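Long-range contacts in arginase (Glaciozyma antarctica, PDB 5YNL), which probably hydrolyses L-arginine to L-ornithine and urea, as a cold-adapted member of the arginase family from a psychrophilic yeast: residues G145-V149 against L324-D328; M159-S163 against F216-C222; E171-V177 against R279-F285; A181-P186 against H195-F201. All coordinates share one frame; numbering follows the deposited sequence. Where two conformers were deposited one is given.

Contact 1: G145-V149 against L324-D328; sequences GQLTV and LVSLD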
loop_
_atom_site.group_PDB
_atom_site.type_symbol
_atom_site.label_atom_id
_atom_site.label_comp_id
_atom_site.label_asym_id
_atom_site.label_seq_id
_atom_site.Cartn_x
_atom_site.Cartn_y
_atom_site.Cartn_z
ATOM N N GLY A 145 -14.682 -10.336 0.884
ATOM C CA GLY A 145 -15.027 -9.355 1.902
ATOM C C GLY A 145 -13.940 -9.183 2.954
ATOM O O GLY A 145 -14.113 -8.503 3.974
ATOM N N GLN A 146 -12.797 -9.810 2.723
ATOM C CA GLN A 146 -11.709 -9.665 3.670
ATOM C C GLN A 146 -11.015 -8.321 3.486
ATOM O O GLN A 146 -11.128 -7.688 2.434
ATOM C CB GLN A 146 -10.714 -10.808 3.512
ATOM C CG GLN A 146 -11.317 -12.162 3.771
ATOM C CD GLN A 146 -10.263 -13.224 3.900
ATOM O OE1 GLN A 146 -9.108 -13.002 3.561
ATOM N NE2 GLN A 146 -10.652 -14.387 4.396
ATOM N N LEU A 147 -10.318 -7.870 4.522
ATOM C CA LEU A 147 -9.386 -6.758 4.364
ATOM C C LEU A 147 -8.035 -7.442 4.179
ATOM O O LEU A 147 -7.589 -8.135 5.081
ATOM C CB LEU A 147 -9.387 -5.882 5.622
ATOM C CG LEU A 147 -8.914 -4.426 5.540
ATOM C CD1 LEU A 147 -9.296 -3.707 6.818
ATOM C CD2 LEU A 147 -7.406 -4.356 5.307
ATOM N N THR A 148 -7.414 -7.304 3.009
ATOM C CA THR A 148 -6.160 -8.015 2.727
ATOM C C THR A 148 -4.948 -7.218 3.214
ATOM O O THR A 148 -4.642 -6.129 2.693
ATOM C CB THR A 148 -5.996 -8.290 1.238
ATOM O OG1 THR A 148 -7.237 -8.792 0.718
ATOM C CG2 THR A 148 -4.866 -9.285 0.996
ATOM N N VAL A 149 -4.268 -7.755 4.218
ATOM C CA VAL A 149 -3.048 -7.147 4.728
ATOM C C VAL A 149 -1.868 -7.783 3.996
ATOM O O VAL A 149 -1.547 -8.950 4.242
ATOM C CB VAL A 149 -2.900 -7.350 6.265
ATOM C CG1 VAL A 149 -1.626 -6.687 6.785
ATOM C CG2 VAL A 149 -4.131 -6.802 7.009
ATOM N N LEU A 324 -11.355 1.500 4.224
ATOM C CA LEU A 324 -10.185 0.674 3.914
ATOM C C LEU A 324 -10.538 -0.798 3.589
ATOM O O LEU A 324 -11.189 -1.482 4.376
ATOM C CB LEU A 324 -9.195 0.737 5.073
ATOM C CG LEU A 324 -7.895 -0.053 4.922
ATOM C CD1 LEU A 324 -6.906 0.721 4.039
ATOM C CD2 LEU A 324 -7.298 -0.339 6.313
ATOM N N VAL A 325 -10.099 -1.281 2.433
ATOM C CA VAL A 325 -10.265 -2.696 2.118
ATOM C C VAL A 325 -8.925 -3.416 1.969
ATOM O O VAL A 325 -8.848 -4.623 2.168
ATOM C CB VAL A 325 -11.100 -2.916 0.848
ATOM C CG1 VAL A 325 -12.546 -2.446 1.064
ATOM C CG2 VAL A 325 -10.458 -2.190 -0.340
ATOM N N SER A 326 -7.869 -2.675 1.640
ATOM C CA SER A 326 -6.546 -3.266 1.477
ATOM C C SER A 326 -5.438 -2.422 2.061
ATOM O O SER A 326 -5.418 -1.194 1.899
ATOM C CB SER A 326 -6.231 -3.540 0.012
ATOM O OG SER A 326 -6.752 -4.785 -0.377
ATOM N N LEU A 327 -4.515 -3.109 2.722
ATOM C CA LEU A 327 -3.380 -2.503 3.396
ATOM C C LEU A 327 -2.108 -3.248 3.013
ATOM O O LEU A 327 -2.017 -4.477 3.223
ATOM C CB LEU A 327 -3.574 -2.629 4.910
ATOM C CG LEU A 327 -2.395 -2.291 5.825
ATOM C CD1 LEU A 327 -2.041 -0.809 5.699
ATOM C CD2 LEU A 327 -2.746 -2.656 7.239
ATOM N N ASP A 328 -1.139 -2.527 2.447
ATOM C CA ASP A 328 0.195 -3.080 2.276
ATOM C C ASP A 328 1.120 -2.482 3.340
ATOM O O ASP A 328 1.094 -1.262 3.583
ATOM C CB ASP A 328 0.798 -2.709 0.925
ATOM C CG ASP A 328 -0.123 -2.959 -0.239
ATOM O OD1 ASP A 328 -1.059 -3.791 -0.149
ATOM O OD2 ASP A 328 0.130 -2.309 -1.273
HETATM O O HOH W 1 -9.498 -6.685 0.226
HETATM O O HOH W 2 -2.946 -5.698 0.242
#
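Leu147 and Val325 lie side by side where strands 147-152 and 324-330 run in parallel as neighbours in the eight-stranded sheet of the arginase alpha/beta fold; the axes of the short strand segments come within 4.7 Å at an angle of only 5°. Two backbone bonds set the register: Thr148 N donates to Val325 O over 3.2 Å, and Leu327 N donates to Thr148 O over 3.0 Å. The Leu147 side chain follows the Val325 peptide. Its CB passes Val325 O at 3.7 Å, and CG, swung away from its own amide nitrogen (chi1 -158°), approaches that same oxygen to 3.4 Å. From there the chain forks. CD2 stays by the Val325 carbonyl and meets Leu327 CB at 4.2 Å, while CD1 reaches Leu324 CD2 at 3.9 Å, the two leucines crossing at about a right angle. With an alanine in place of Leu147, Leu324 CD2 would probably lose its apolar mate and a gap would open beside the Val325 carbonyl. On the sheet face bearing Thr148 and Ser326, a water donates to both Gln146 O and Val325 O and accepts from Thr148 OG1 at 3.1 Å.

Contact 2: M159-S163 against F216-C222; sequences MGTVS and FSWIKPC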
loop_
_atom_site.group_PDB
_atom_site.type_symbol
_atom_site.label_atom_id
_atom_site.label_comp_id
_atom_site.label_asym_id
_atom_site.label_seq_id
_atom_site.Cartn_x
_atom_site.Cartn_y
_atom_site.Cartn_z
ATOM N N MET A 159 2.321 -3.889 -7.532
ATOM C CA MET A 159 1.772 -4.296 -8.802
ATOM C C MET A 159 0.723 -5.374 -8.564
ATOM O O MET A 159 -0.378 -5.321 -9.120
ATOM C CB MET A 159 2.883 -4.821 -9.715
ATOM C CG MET A 159 3.465 -3.753 -10.629
ATOM S SD MET A 159 4.590 -4.391 -11.892
ATOM C CE MET A 159 5.983 -4.877 -10.857
ATOM N N GLY A 160 1.050 -6.339 -7.712
ATOM C CA GLY A 160 0.127 -7.424 -7.436
ATOM C C GLY A 160 -1.013 -7.011 -6.524
ATOM O O GLY A 160 -2.194 -7.203 -6.854
ATOM N N THR A 161 -0.647 -6.443 -5.379
ATOM C CA THR A 161 -1.601 -6.033 -4.358
ATOM C C THR A 161 -2.694 -5.100 -4.921
ATOM O O THR A 161 -3.886 -5.250 -4.605
ATOM C CB THR A 161 -0.843 -5.373 -3.166
ATOM O OG1 THR A 161 -1.636 -5.399 -1.976
ATOM C CG2 THR A 161 -0.520 -3.973 -3.476
ATOM N N VAL A 162 -2.297 -4.160 -5.777
ATOM C CA VAL A 162 -3.232 -3.189 -6.331
ATOM C C VAL A 162 -4.073 -3.845 -7.448
ATOM O O VAL A 162 -5.251 -3.529 -7.622
ATOM C CB VAL A 162 -2.478 -1.926 -6.840
ATOM C CG1 VAL A 162 -3.372 -1.036 -7.699
ATOM C CG2 VAL A 162 -1.903 -1.133 -5.687
ATOM N N SER A 163 -3.477 -4.778 -8.186
ATOM C CA SER A 163 -4.228 -5.478 -9.223
ATOM C C SER A 163 -5.386 -6.270 -8.619
ATOM O O SER A 163 -6.528 -6.118 -9.037
ATOM C CB SER A 163 -3.316 -6.403 -10.023
ATOM O OG SER A 163 -2.251 -5.671 -10.600
ATOM N N PHE A 216 4.325 -9.091 -19.257
ATOM C CA PHE A 216 3.423 -8.510 -18.265
ATOM C C PHE A 216 2.025 -8.350 -18.875
ATOM O O PHE A 216 1.524 -7.235 -19.060
ATOM C CB PHE A 216 3.959 -7.172 -17.739
ATOM C CG PHE A 216 4.983 -7.312 -16.636
ATOM C CD1 PHE A 216 4.580 -7.465 -15.313
ATOM C CD2 PHE A 216 6.345 -7.274 -16.918
ATOM C CE1 PHE A 216 5.512 -7.582 -14.290
ATOM C CE2 PHE A 216 7.286 -7.392 -15.901
ATOM C CZ PHE A 216 6.867 -7.546 -14.584
ATOM N N SER A 217 1.405 -9.486 -19.176
ATOM C CA SER A 217 0.130 -9.520 -19.884
ATOM C C SER A 217 -1.043 -9.521 -18.907
ATOM O O SER A 217 -2.063 -8.860 -19.140
ATOM C CB SER A 217 0.062 -10.757 -20.787
ATOM O OG SER A 217 1.356 -11.155 -21.211
ATOM N N TRP A 218 -0.881 -10.263 -17.810
ATOM C CA TRP A 218 -1.890 -10.356 -16.754
ATOM C C TRP A 218 -2.241 -8.998 -16.144
ATOM O O TRP A 218 -3.273 -8.854 -15.485
ATOM C CB TRP A 218 -1.409 -11.299 -15.651
ATOM C CG TRP A 218 -0.163 -10.821 -14.991
ATOM C CD1 TRP A 218 1.117 -11.019 -15.417
ATOM C CD2 TRP A 218 -0.069 -10.052 -13.783
ATOM N NE1 TRP A 218 2.004 -10.428 -14.547
ATOM C CE2 TRP A 218 1.299 -9.827 -13.536
ATOM C CE3 TRP A 218 -1.010 -9.537 -12.882
ATOM C CZ2 TRP A 218 1.751 -9.110 -12.424
ATOM C CZ3 TRP A 218 -0.559 -8.823 -11.781
ATOM C CH2 TRP A 218 0.806 -8.617 -11.561
ATOM N N ILE A 219 -1.387 -8.005 -16.359
ATOM C CA ILE A 219 -1.644 -6.676 -15.823
ATOM C C ILE A 219 -2.525 -5.843 -16.743
ATOM O O ILE A 219 -2.142 -5.513 -17.870
ATOM C CB ILE A 219 -0.346 -5.906 -15.532
ATOM C CG1 ILE A 219 0.409 -6.570 -14.382
ATOM C CG2 ILE A 219 -0.656 -4.455 -15.191
ATOM C CD1 ILE A 219 1.686 -5.856 -13.987
ATOM N N LYS A 220 -3.718 -5.520 -16.257
ATOM C CA LYS A 220 -4.548 -4.512 -16.902
ATOM C C LYS A 220 -4.361 -3.214 -16.120
ATOM O O LYS A 220 -4.239 -3.232 -14.884
ATOM C CB LYS A 220 -6.022 -4.924 -16.911
ATOM N N PRO A 221 -4.289 -2.085 -16.842
ATOM C CA PRO A 221 -4.225 -0.772 -16.200
ATOM C C PRO A 221 -5.504 -0.557 -15.410
ATOM O O PRO A 221 -6.543 -0.262 -16.002
ATOM C CB PRO A 221 -4.179 0.198 -17.385
ATOM C CG PRO A 221 -3.663 -0.603 -18.525
ATOM C CD PRO A 221 -4.160 -2.000 -18.308
ATOM N N CYS A 222 -5.440 -0.716 -14.093
ATOM C CA CYS A 222 -6.650 -0.652 -13.289
ATOM C C CYS A 222 -6.733 0.641 -12.481
ATOM O O CYS A 222 -7.674 0.840 -11.703
ATOM C CB CYS A 222 -6.721 -1.871 -12.370
ATOM S SG CYS A 222 -5.318 -2.038 -11.225
#
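Met159 SD, rather than its methyl, comes nearest to the loop: it sits 4.1 Å from Phe216 CE1 and 5.0 Å from the centroid of that ring, 46° off the ring normal, an oblique Met-aromatic contact with the two side chains roughly perpendicular. The same sulfur touches Ile219 CD1 at 3.9 Å, again crosswise; the extended outer torsion of Ile219 (chi2 -178°, CD1 anti to CA) carries its terminal methyl out to the thioether. Further along the loop, Cys222 SG lies 4.2 Å from Val162 CG1 and also passes close to Ser163 CA. These contacts press the loop between helix 198-202 and strand 228-233 onto helix 158-168, the helix of the beta-alpha-beta crossover that joins strands 147-152 and 173-177 of the central sheet. Aromatic packing fills the middle. Trp218 CG is wedged between its backbone N and carbonyl carbon (chi1 62°), and the far rim of the indole reaches the helix: Gly160 CA stands at the ring edge, 4.3 Å from Trp218 CH2, while Ser163 OG approaches CZ3 obliquely at 3.8 Å. Within the loop, Ile219 CG1 lies over one face of the indole, offset toward its rim. Polar bonding across the two segments is absent; Trp218 NE1 instead bonds to Ser128 OG on helix 124-142, and Thr131 and Ala135 of that helix pack against the indole.

Contact 3: E171-V177 against R279-F285; sequences EACLIWV and RPIHLSF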
loop_
_atom_site.group_PDB
_atom_site.type_symbol
_atom_site.label_atom_id
_atom_site.label_comp_id
_atom_site.label_asym_id
_atom_site.label_seq_id
_atom_site.Cartn_x
_atom_site.Cartn_y
_atom_site.Cartn_z
ATOM N N GLU A 171 -13.651 0.555 -8.312
ATOM C CA GLU A 171 -13.883 1.929 -7.907
ATOM C C GLU A 171 -13.070 2.335 -6.684
ATOM O O GLU A 171 -13.377 3.344 -6.037
ATOM C CB GLU A 171 -15.377 2.171 -7.683
ATOM C CG GLU A 171 -16.236 1.976 -8.967
ATOM C CD GLU A 171 -15.802 2.902 -10.091
ATOM O OE1 GLU A 171 -15.158 3.932 -9.796
ATOM O OE2 GLU A 171 -16.096 2.618 -11.267
ATOM N N ALA A 172 -12.018 1.574 -6.375
ATOM C CA ALA A 172 -11.176 1.908 -5.217
ATOM C C ALA A 172 -10.278 3.114 -5.507
ATOM O O ALA A 172 -10.108 3.514 -6.665
ATOM C CB ALA A 172 -10.334 0.718 -4.803
ATOM N N CYS A 173 -9.685 3.683 -4.468
ATOM C CA CYS A 173 -8.658 4.689 -4.677
ATOM C C CYS A 173 -7.368 4.223 -3.998
ATOM O O CYS A 173 -7.406 3.292 -3.192
ATOM C CB CYS A 173 -9.117 6.031 -4.118
ATOM S SG CYS A 173 -9.275 6.072 -2.347
ATOM N N LEU A 174 -6.231 4.845 -4.306
ATOM C CA LEU A 174 -4.966 4.332 -3.793
ATOM C C LEU A 174 -4.165 5.407 -3.088
ATOM O O LEU A 174 -3.861 6.465 -3.677
ATOM C CB LEU A 174 -4.135 3.730 -4.927
ATOM C CG LEU A 174 -2.668 3.301 -4.711
ATOM C CD1 LEU A 174 -2.515 2.279 -3.588
ATOM C CD2 LEU A 174 -2.079 2.746 -6.015
ATOM N N ILE A 175 -3.813 5.147 -1.829
ATOM C CA ILE A 175 -2.977 6.088 -1.087
ATOM C C ILE A 175 -1.615 5.449 -0.907
ATOM O O ILE A 175 -1.477 4.378 -0.307
ATOM C CB ILE A 175 -3.598 6.451 0.263
ATOM C CG1 ILE A 175 -4.929 7.153 0.023
ATOM C CG2 ILE A 175 -2.668 7.383 1.092
ATOM C CD1 ILE A 175 -5.600 7.537 1.292
ATOM N N TRP A 176 -0.604 6.095 -1.458
ATOM C CA TRP A 176 0.683 5.458 -1.585
ATOM C C TRP A 176 1.621 6.228 -0.664
ATOM O O TRP A 176 1.838 7.435 -0.846
ATOM C CB TRP A 176 1.118 5.561 -3.038
ATOM C CG TRP A 176 2.369 4.856 -3.410
ATOM C CD1 TRP A 176 3.657 5.252 -3.149
ATOM C CD2 TRP A 176 2.467 3.669 -4.198
ATOM N NE1 TRP A 176 4.544 4.352 -3.702
ATOM C CE2 TRP A 176 3.838 3.375 -4.348
ATOM C CE3 TRP A 176 1.527 2.812 -4.768
ATOM C CZ2 TRP A 176 4.287 2.246 -5.044
ATOM C CZ3 TRP A 176 1.970 1.703 -5.457
ATOM C CH2 TRP A 176 3.335 1.429 -5.595
ATOM N N VAL A 177 2.143 5.545 0.347
ATOM C CA VAL A 177 3.021 6.181 1.316
ATOM C C VAL A 177 4.450 5.661 1.136
ATOM O O VAL A 177 4.743 4.475 1.365
ATOM C CB VAL A 177 2.520 5.953 2.751
ATOM C CG1 VAL A 177 3.456 6.652 3.768
ATOM C CG2 VAL A 177 1.065 6.460 2.902
ATOM N N ARG A 279 -15.544 5.660 -1.944
ATOM C CA ARG A 279 -14.637 4.707 -2.596
ATOM C C ARG A 279 -13.874 3.830 -1.606
ATOM O O ARG A 279 -13.405 4.323 -0.572
ATOM C CB ARG A 279 -13.618 5.462 -3.471
ATOM C CG ARG A 279 -14.206 6.099 -4.763
ATOM C CD ARG A 279 -13.095 6.648 -5.628
ATOM N NE ARG A 279 -13.561 7.459 -6.747
ATOM C CZ ARG A 279 -13.876 6.990 -7.956
ATOM N NH1 ARG A 279 -14.283 7.826 -8.893
ATOM N NH2 ARG A 279 -13.795 5.698 -8.230
ATOM N N PRO A 280 -13.732 2.531 -1.922
ATOM C CA PRO A 280 -12.871 1.675 -1.089
ATOM C C PRO A 280 -11.461 2.263 -1.085
ATOM O O PRO A 280 -11.080 2.865 -2.085
ATOM C CB PRO A 280 -12.863 0.335 -1.844
ATOM C CG PRO A 280 -14.113 0.355 -2.683
ATOM C CD PRO A 280 -14.286 1.807 -3.078
ATOM N N ILE A 281 -10.713 2.117 0.004
ATOM C CA ILE A 281 -9.365 2.667 0.062
ATOM C C ILE A 281 -8.316 1.548 0.081
ATOM O O ILE A 281 -8.414 0.602 0.884
ATOM C CB ILE A 281 -9.163 3.574 1.317
ATOM C CG1 ILE A 281 -9.763 4.964 1.076
ATOM C CG2 ILE A 281 -7.677 3.702 1.681
ATOM C CD1 ILE A 281 -10.015 5.803 2.382
ATOM N N HIS A 282 -7.311 1.677 -0.786
ATOM C CA HIS A 282 -6.143 0.820 -0.760
ATOM C C HIS A 282 -5.006 1.652 -0.180
ATOM O O HIS A 282 -4.550 2.626 -0.805
ATOM C CB HIS A 282 -5.781 0.324 -2.173
ATOM C CG HIS A 282 -4.789 -0.801 -2.204
ATOM N ND1 HIS A 282 -4.148 -1.281 -1.077
ATOM C CD2 HIS A 282 -4.315 -1.542 -3.233
ATOM C CE1 HIS A 282 -3.341 -2.268 -1.410
ATOM N NE2 HIS A 282 -3.418 -2.441 -2.718
ATOM N N LEU A 283 -4.553 1.295 1.014
ATOM C CA LEU A 283 -3.434 2.030 1.611
ATOM C C LEU A 283 -2.172 1.219 1.464
ATOM O O LEU A 283 -2.005 0.171 2.131
ATOM C CB LEU A 283 -3.670 2.353 3.096
ATOM C CG LEU A 283 -2.570 3.087 3.874
ATOM C CD1 LEU A 283 -2.163 4.441 3.231
ATOM C CD2 LEU A 283 -3.058 3.322 5.284
ATOM N N SER A 284 -1.283 1.683 0.584
ATOM C CA SER A 284 -0.048 0.937 0.326
ATOM C C SER A 284 1.114 1.641 1.022
ATOM O O SER A 284 1.654 2.630 0.499
ATOM C CB SER A 284 0.203 0.816 -1.177
ATOM O OG SER A 284 1.070 -0.270 -1.443
ATOM N N PHE A 285 1.474 1.129 2.199
ATOM C CA PHE A 285 2.393 1.804 3.120
ATOM C C PHE A 285 3.800 1.192 3.111
ATOM O O PHE A 285 3.980 0.019 3.456
ATOM C CB PHE A 285 1.841 1.740 4.552
ATOM C CG PHE A 285 2.335 2.845 5.442
ATOM C CD1 PHE A 285 3.682 2.957 5.759
ATOM C CD2 PHE A 285 1.454 3.774 5.956
ATOM C CE1 PHE A 285 4.131 4.005 6.576
ATOM C CE2 PHE A 285 1.898 4.794 6.764
ATOM C CZ PHE A 285 3.243 4.918 7.069
#
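Val177 CG1 sits over the centre of one face of the Phe285 ring, 3.7 Å above its plane and 13° off the normal, a CH-pi contact at one end of two neighbouring parallel strands, 173-177 and 281-286, in the middle of the arginase sheet. Trp176 meets Ser284 CB obliquely, while outside the pair His155 stacks on its indole and Tyr230 approaches edge to face. At the other end, the Arg279 guanidinium is met at its edge: NH2 holds Glu171 OE1 in a salt bridge of 2.7 Å and donates to Glu171 O at 3.2 Å, with carboxylate and guanidinium planes 39° apart. Both bonds come from NH2: the salt bridge is single-pronged, and the backbone carbonyl is met from above its plane. Between these ends, five backbone bonds alternate from strand to strand, finishing with Val177 N to Ser284 O at 3.0 Å; the axes of the short segments cross at -17°. On the face bearing Ile175, Val177 and Leu283, Leu283 CD1 touches Ile175 CG2 at 3.7 Å and Val177 CG2 at 3.8 Å. Helix 254-273 covers this face, its Val273 touching Cys173, whose SG meets Ile281 CG1 at 3.6 Å.

Contact 4: A181-P186 against H195-F201; sequences ADINTP and HGCPVSF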
loop_
_atom_site.group_PDB
_atom_site.type_symbol
_atom_site.label_atom_id
_atom_site.label_comp_id
_atom_site.label_asym_id
_atom_site.label_seq_id
_atom_site.Cartn_x
_atom_site.Cartn_y
_atom_site.Cartn_z
ATOM N N ALA A 181 8.351 7.773 -5.670
ATOM C CA ALA A 181 7.156 7.724 -6.514
ATOM C C ALA A 181 7.008 6.388 -7.251
ATOM O O ALA A 181 5.900 6.027 -7.640
ATOM C CB ALA A 181 7.124 8.904 -7.499
ATOM N N ASP A 182 8.116 5.667 -7.441
ATOM C CA ASP A 182 8.101 4.377 -8.147
ATOM C C ASP A 182 7.269 4.401 -9.456
ATOM O O ASP A 182 6.533 3.453 -9.761
ATOM C CB ASP A 182 7.600 3.255 -7.215
ATOM C CG ASP A 182 8.533 2.987 -6.041
ATOM O OD1 ASP A 182 9.722 3.351 -6.111
ATOM O OD2 ASP A 182 8.078 2.383 -5.046
ATOM N N ILE A 183 7.380 5.480 -10.225
ATOM C CA ILE A 183 6.502 5.642 -11.380
ATOM C C ILE A 183 7.214 5.547 -12.730
ATOM O O ILE A 183 6.605 5.777 -13.775
ATOM C CB ILE A 183 5.660 6.948 -11.278
ATOM C CG1 ILE A 183 4.318 6.795 -12.002
ATOM C CG2 ILE A 183 6.431 8.150 -11.792
ATOM C CD1 ILE A 183 3.329 7.858 -11.625
ATOM N N ASN A 184 8.489 5.178 -12.713
ATOM C CA ASN A 184 9.250 5.060 -13.956
ATOM C C ASN A 184 8.695 4.054 -14.953
ATOM O O ASN A 184 8.328 2.940 -14.584
ATOM C CB ASN A 184 10.715 4.719 -13.681
ATOM C CG ASN A 184 11.629 5.892 -13.916
ATOM O OD1 ASN A 184 11.199 6.935 -14.406
ATOM N ND2 ASN A 184 12.900 5.728 -13.586
ATOM N N THR A 185 8.638 4.459 -16.218
ATOM C CA THR A 185 8.418 3.514 -17.307
ATOM C C THR A 185 9.737 2.776 -17.520
ATOM O O THR A 185 10.796 3.276 -17.129
ATOM C CB THR A 185 8.008 4.245 -18.603
ATOM O OG1 THR A 185 7.987 3.327 -19.704
ATOM C CG2 THR A 185 8.983 5.371 -18.918
ATOM N N PRO A 186 9.691 1.578 -18.121
ATOM C CA PRO A 186 10.944 0.925 -18.526
ATOM C C PRO A 186 11.715 1.743 -19.568
ATOM O O PRO A 186 12.827 1.369 -19.950
ATOM C CB PRO A 186 10.465 -0.392 -19.137
ATOM C CG PRO A 186 9.185 -0.679 -18.432
ATOM C CD PRO A 186 8.538 0.664 -18.202
ATOM N N HIS A 195 11.711 -2.138 -9.242
ATOM C CA HIS A 195 11.333 -1.500 -7.984
ATOM C C HIS A 195 10.689 -0.127 -8.170
ATOM O O HIS A 195 9.763 0.233 -7.442
ATOM C CB HIS A 195 12.575 -1.379 -7.094
ATOM C CG HIS A 195 12.277 -1.042 -5.667
ATOM N ND1 HIS A 195 13.268 -0.852 -4.730
ATOM C CD2 HIS A 195 11.103 -0.862 -5.018
ATOM C CE1 HIS A 195 12.717 -0.568 -3.562
ATOM N NE2 HIS A 195 11.404 -0.570 -3.709
ATOM N N GLY A 196 11.180 0.641 -9.137
ATOM C CA GLY A 196 10.639 1.967 -9.378
ATOM C C GLY A 196 9.701 2.042 -10.562
ATOM O O GLY A 196 9.504 3.112 -11.123
ATOM N N CYS A 197 9.127 0.910 -10.955
ATOM C CA CYS A 197 8.185 0.893 -12.076
ATOM C C CYS A 197 6.705 0.508 -11.823
ATOM O O CYS A 197 5.894 0.629 -12.741
ATOM C CB CYS A 197 8.744 0.030 -13.213
ATOM S SG CYS A 197 10.392 0.512 -13.738
ATOM N N PRO A 198 6.340 0.066 -10.599
ATOM C CA PRO A 198 5.017 -0.566 -10.517
ATOM C C PRO A 198 3.845 0.348 -10.840
ATOM O O PRO A 198 2.799 -0.139 -11.280
ATOM C CB PRO A 198 4.920 -0.982 -9.041
ATOM C CG PRO A 198 5.767 -0.004 -8.317
ATOM C CD PRO A 198 6.938 0.219 -9.256
ATOM N N VAL A 199 3.997 1.644 -10.610
ATOM C CA VAL A 199 2.878 2.544 -10.843
ATOM C C VAL A 199 2.680 2.741 -12.345
ATOM O O VAL A 199 1.554 2.867 -12.826
ATOM C CB VAL A 199 3.055 3.884 -10.103
ATOM C CG1 VAL A 199 1.746 4.666 -10.089
ATOM C CG2 VAL A 199 3.502 3.635 -8.684
ATOM N N SER A 200 3.785 2.723 -13.083
ATOM C CA SER A 200 3.746 2.913 -14.522
ATOM C C SER A 200 2.976 1.794 -15.229
ATOM O O SER A 200 2.407 2.009 -16.305
ATOM C CB SER A 200 5.167 3.053 -15.081
ATOM O OG SER A 200 5.850 1.815 -15.124
ATOM N N PHE A 201 2.940 0.604 -14.628
ATOM C CA PHE A 201 2.190 -0.514 -15.211
ATOM C C PHE A 201 0.714 -0.386 -14.826
ATOM O O PHE A 201 -0.173 -0.605 -15.641
ATOM C CB PHE A 201 2.745 -1.861 -14.721
ATOM C CG PHE A 201 4.093 -2.234 -15.303
ATOM C CD1 PHE A 201 5.269 -1.645 -14.839
ATOM C CD2 PHE A 201 4.186 -3.213 -16.289
ATOM C CE1 PHE A 201 6.510 -2.002 -15.371
ATOM C CE2 PHE A 201 5.426 -3.573 -16.830
ATOM C CZ PHE A 201 6.587 -2.965 -16.367
#
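Asp182 takes left-handed backbone angles (phi 45°), which fold the loop back on Gly196, and with its CG turned opposite its carbonyl carbon (chi1 -65°) the carboxylate is laid beside the His195 peptide, CG 3.3 Å from His195 O. Ser200 has its hydroxyl tucked between its own N and carbonyl carbon (chi1 75°), which places OG 2.8 Å from Asn184 O and 2.7 Å from Cys197 O, both carbonyls being within reach of its one proton. The backbone of Asp182 is bonded across the contact, unlike its carboxylate, which merely packs on His195 O. Val199 N, in the first turn of helix 198-202, donates to Asp182 O at 3.2 Å, nearly in line with the carbonyl bond, while Asp182 CB rests on Pro198 CD at 3.7 Å. Asn184 N adds a weak, bent bond to Gly196 O at 2.8 Å. Apolar contacts complete the seam: Ile183 CG1 lies 3.7 Å from Val199 CB, the side chains meeting at a slant, and Pro186 CG meets Phe201 CZ at 4.0 Å. An alanine in place of Asp182 would be likely to open a gap beside His195 O and Gly196 CA. His195 NE2 bonds to Glu331 OE2, and Asp182 OD1 lies close to the like-charged Asp237. Residues 181-184 follow strand 173-177 and match the end of the DAHxDIN signature of arginases (Ala181 at its variable position), consistent with a place in the active-site cleft, at whose base relatives hold two manganese ions, probably with the residue equivalent to Asp182 as a ligand.

Contacts 1 and 3 are pairs of parallel strands in the one sheet and share a border, since strands 324-330 and 281-286 are neighbours; their centres are about 10 Å apart, and Ser326 O probably accepts a bond from Leu283 N. Contacts 2 and 4 lie farther out, about 14 Å from the centre of the chain, yet remain largely buried; among touching residues, Glu171 and Pro186 are exposed. The chemistry shifts: regular backbone bonds in the strands, with a salt bridge at contact 3's exposed end, sulfur and ring packing without cross bonds in contact 2, and irregular loop-to-helix bonding in contact 4. Phe216 against Phe201 joins contacts 2 and 4, and Trp176 on Val199 contacts 3 and 4.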